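Local coordinates for Crov588 (Cafeteriavirus, PDB 6NYR), which is of unknown function but folds as a circular leucine-rich repeat protein built from many FNIP repeats, at residues L640-L645 with S669-K674. Residues are numbered along the deposited sequence; the frame is centred on the assembly and turned at random.
Sequences LTENVL and SKIKFK
The last FNIP repeat of this leucine-rich repeat ring meets the C-terminal segment at Leu645 with Phe673 and at Glu642 with Ile671. Both segments are irregular, although Lys674 already opens strand 674-678. No hydrogen bond joins them. The contact is small, with 132 Å² buried in all.

One methyl branch does the apolar touching: Leu645 CD1 lies 3.8 Å from Phe673 CZ and equally near Phe673 CE2. It approaches the ring obliquely, and the two side chains cross at about a right angle. The CG of Phe673 stands between its backbone N and carbonyl carbon (chi1 59°), which carries the ring across to the leucine. Ile671 CD1 of the same segment lies 3.5 Å above the plane of the Phe673 ring, nearer its border than its centre.

The Glu642 chain bends at chi2 (-143°) and brings its carboxylate over to the isoleucine, where Glu642 OE2 is 3.9 Å from Ile671 CG2. This is van der Waals contact only. The backbone bond from Val644 N to Thr641 O, 3.2 Å long, closes a type I beta turn with Glu642 and Asn643 at its corner.

Ile671 also packs on Ile666, and Phe673 on Leu652 of strand 651-655. The contact thus joins the loop between strands 629-631 and 651-655 to the lead-in of strand 674-678, the parallel neighbour of strand 651-655.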
loop_
_atom_site.group_PDB
_atom_site.type_symbol
_atom_site.label_atom_id
_atom_site.label_comp_id
_atom_site.label_asym_id
_atom_site.label_seq_id
_atom_site.Cartn_x
_atom_site.Cartn_y
_atom_site.Cartn_z
ATOM N N LEU A 640 35.598 19.261 -4.922
ATOM C CA LEU A 640 34.963 20.248 -4.063
ATOM C C LEU A 640 35.960 20.703 -3.004
ATOM O O LEU A 640 36.706 19.891 -2.448
ATOM C CB LEU A 640 33.710 19.698 -3.384
ATOM C CG LEU A 640 32.490 19.443 -4.264
ATOM C CD1 LEU A 640 31.422 18.725 -3.453
ATOM C CD2 LEU A 640 31.950 20.740 -4.832
ATOM N N THR A 641 35.969 22.001 -2.733
ATOM C CA THR A 641 36.774 22.582 -1.670
ATOM C C THR A 641 35.842 23.110 -0.588
ATOM O O THR A 641 34.660 23.370 -0.829
ATOM C CB THR A 641 37.666 23.708 -2.197
ATOM O OG1 THR A 641 36.851 24.784 -2.677
ATOM C CG2 THR A 641 38.553 23.199 -3.330
ATOM N N GLU A 642 36.385 23.260 0.620
ATOM C CA GLU A 642 35.555 23.676 1.746
ATOM C C GLU A 642 35.083 25.117 1.583
ATOM O O GLU A 642 33.998 25.470 2.062
ATOM C CB GLU A 642 36.328 23.491 3.054
ATOM C CG GLU A 642 36.656 22.024 3.340
ATOM C CD GLU A 642 36.582 21.651 4.810
ATOM O OE1 GLU A 642 35.944 22.388 5.589
ATOM O OE2 GLU A 642 37.173 20.614 5.186
ATOM N N ASN A 643 35.871 25.957 0.909
ATOM C CA ASN A 643 35.512 27.353 0.695
ATOM C C ASN A 643 34.454 27.542 -0.385
ATOM O O ASN A 643 34.054 28.682 -0.643
ATOM C CB ASN A 643 36.758 28.165 0.325
ATOM C CG ASN A 643 37.457 27.637 -0.921
ATOM O OD1 ASN A 643 36.954 26.743 -1.600
ATOM N ND2 ASN A 643 38.621 28.198 -1.227
ATOM N N VAL A 644 33.993 26.460 -1.010
ATOM C CA VAL A 644 33.017 26.519 -2.092
ATOM C C VAL A 644 31.648 26.121 -1.560
ATOM O O VAL A 644 30.617 26.523 -2.109
ATOM C CB VAL A 644 33.455 25.607 -3.255
ATOM C CG1 VAL A 644 32.263 25.122 -4.046
ATOM C CG2 VAL A 644 34.451 26.335 -4.158
ATOM N N LEU A 645 31.628 25.325 -0.518
ATOM C CA LEU A 645 30.379 24.841 0.070
ATOM C C LEU A 645 29.847 25.853 1.076
ATOM O O LEU A 645 30.622 26.380 1.887
ATOM C CB LEU A 645 30.595 23.506 0.752
ATOM C CG LEU A 645 31.056 22.366 -0.165
ATOM C CD1 LEU A 645 31.505 21.166 0.651
ATOM C CD2 LEU A 645 29.946 21.967 -1.124
ATOM N N SER A 669 36.813 14.418 8.479
ATOM C CA SER A 669 36.789 14.332 9.932
ATOM C C SER A 669 36.660 15.693 10.603
ATOM O O SER A 669 36.777 15.779 11.830
ATOM C CB SER A 669 38.054 13.633 10.441
ATOM O OG SER A 669 39.102 14.566 10.640
ATOM N N LYS A 670 36.436 16.757 9.827
ATOM C CA LYS A 670 36.315 18.097 10.387
ATOM C C LYS A 670 35.148 18.875 9.791
ATOM O O LYS A 670 35.005 20.070 10.090
ATOM C CB LYS A 670 37.610 18.888 10.174
ATOM C CG LYS A 670 38.811 18.354 10.937
ATOM C CD LYS A 670 40.079 19.110 10.557
ATOM C CE LYS A 670 41.301 18.535 11.256
ATOM N NZ LYS A 670 41.361 18.930 12.691
ATOM N N ILE A 671 34.317 18.240 8.953
ATOM C CA ILE A 671 33.205 18.950 8.332
ATOM C C ILE A 671 32.007 18.983 9.276
ATOM O O ILE A 671 31.877 18.168 10.194
ATOM C CB ILE A 671 32.837 18.307 6.985
ATOM C CG1 ILE A 671 32.494 16.828 7.174
ATOM C CG2 ILE A 671 33.972 18.478 5.983
ATOM C CD1 ILE A 671 32.093 16.115 5.888
ATOM N N LYS A 672 31.123 19.950 9.040
ATOM C CA LYS A 672 29.899 20.089 9.816
ATOM C C LYS A 672 28.703 19.403 9.168
ATOM O O LYS A 672 27.656 19.276 9.814
ATOM C CB LYS A 672 29.577 21.572 10.027
ATOM C CG LYS A 672 30.444 22.273 11.064
ATOM C CD LYS A 672 30.766 23.706 10.647
ATOM C CE LYS A 672 30.462 24.708 11.761
ATOM N NZ LYS A 672 31.152 24.383 13.040
ATOM N N PHE A 673 28.832 18.953 7.925
ATOM C CA PHE A 673 27.732 18.335 7.201
ATOM C C PHE A 673 27.941 16.828 7.099
ATOM O O PHE A 673 28.998 16.290 7.431
ATOM C CB PHE A 673 27.582 18.946 5.799
ATOM C CG PHE A 673 28.807 18.813 4.944
ATOM C CD1 PHE A 673 29.005 17.683 4.164
ATOM C CD2 PHE A 673 29.757 19.817 4.915
ATOM C CE1 PHE A 673 30.131 17.559 3.376
ATOM C CE2 PHE A 673 30.886 19.696 4.129
ATOM C CZ PHE A 673 31.073 18.567 3.361
ATOM N N LYS A 674 26.894 16.154 6.635
ATOM C CA LYS A 674 26.845 14.705 6.510
ATOM C C LYS A 674 26.901 14.324 5.038
ATOM O O LYS A 674 26.272 14.969 4.195
ATOM C CB LYS A 674 25.572 14.181 7.177
ATOM C CG LYS A 674 25.253 12.731 6.942
ATOM C CD LYS A 674 23.965 12.616 6.142
ATOM C CE LYS A 674 23.360 11.227 6.264
ATOM N NZ LYS A 674 22.638 11.068 7.558
#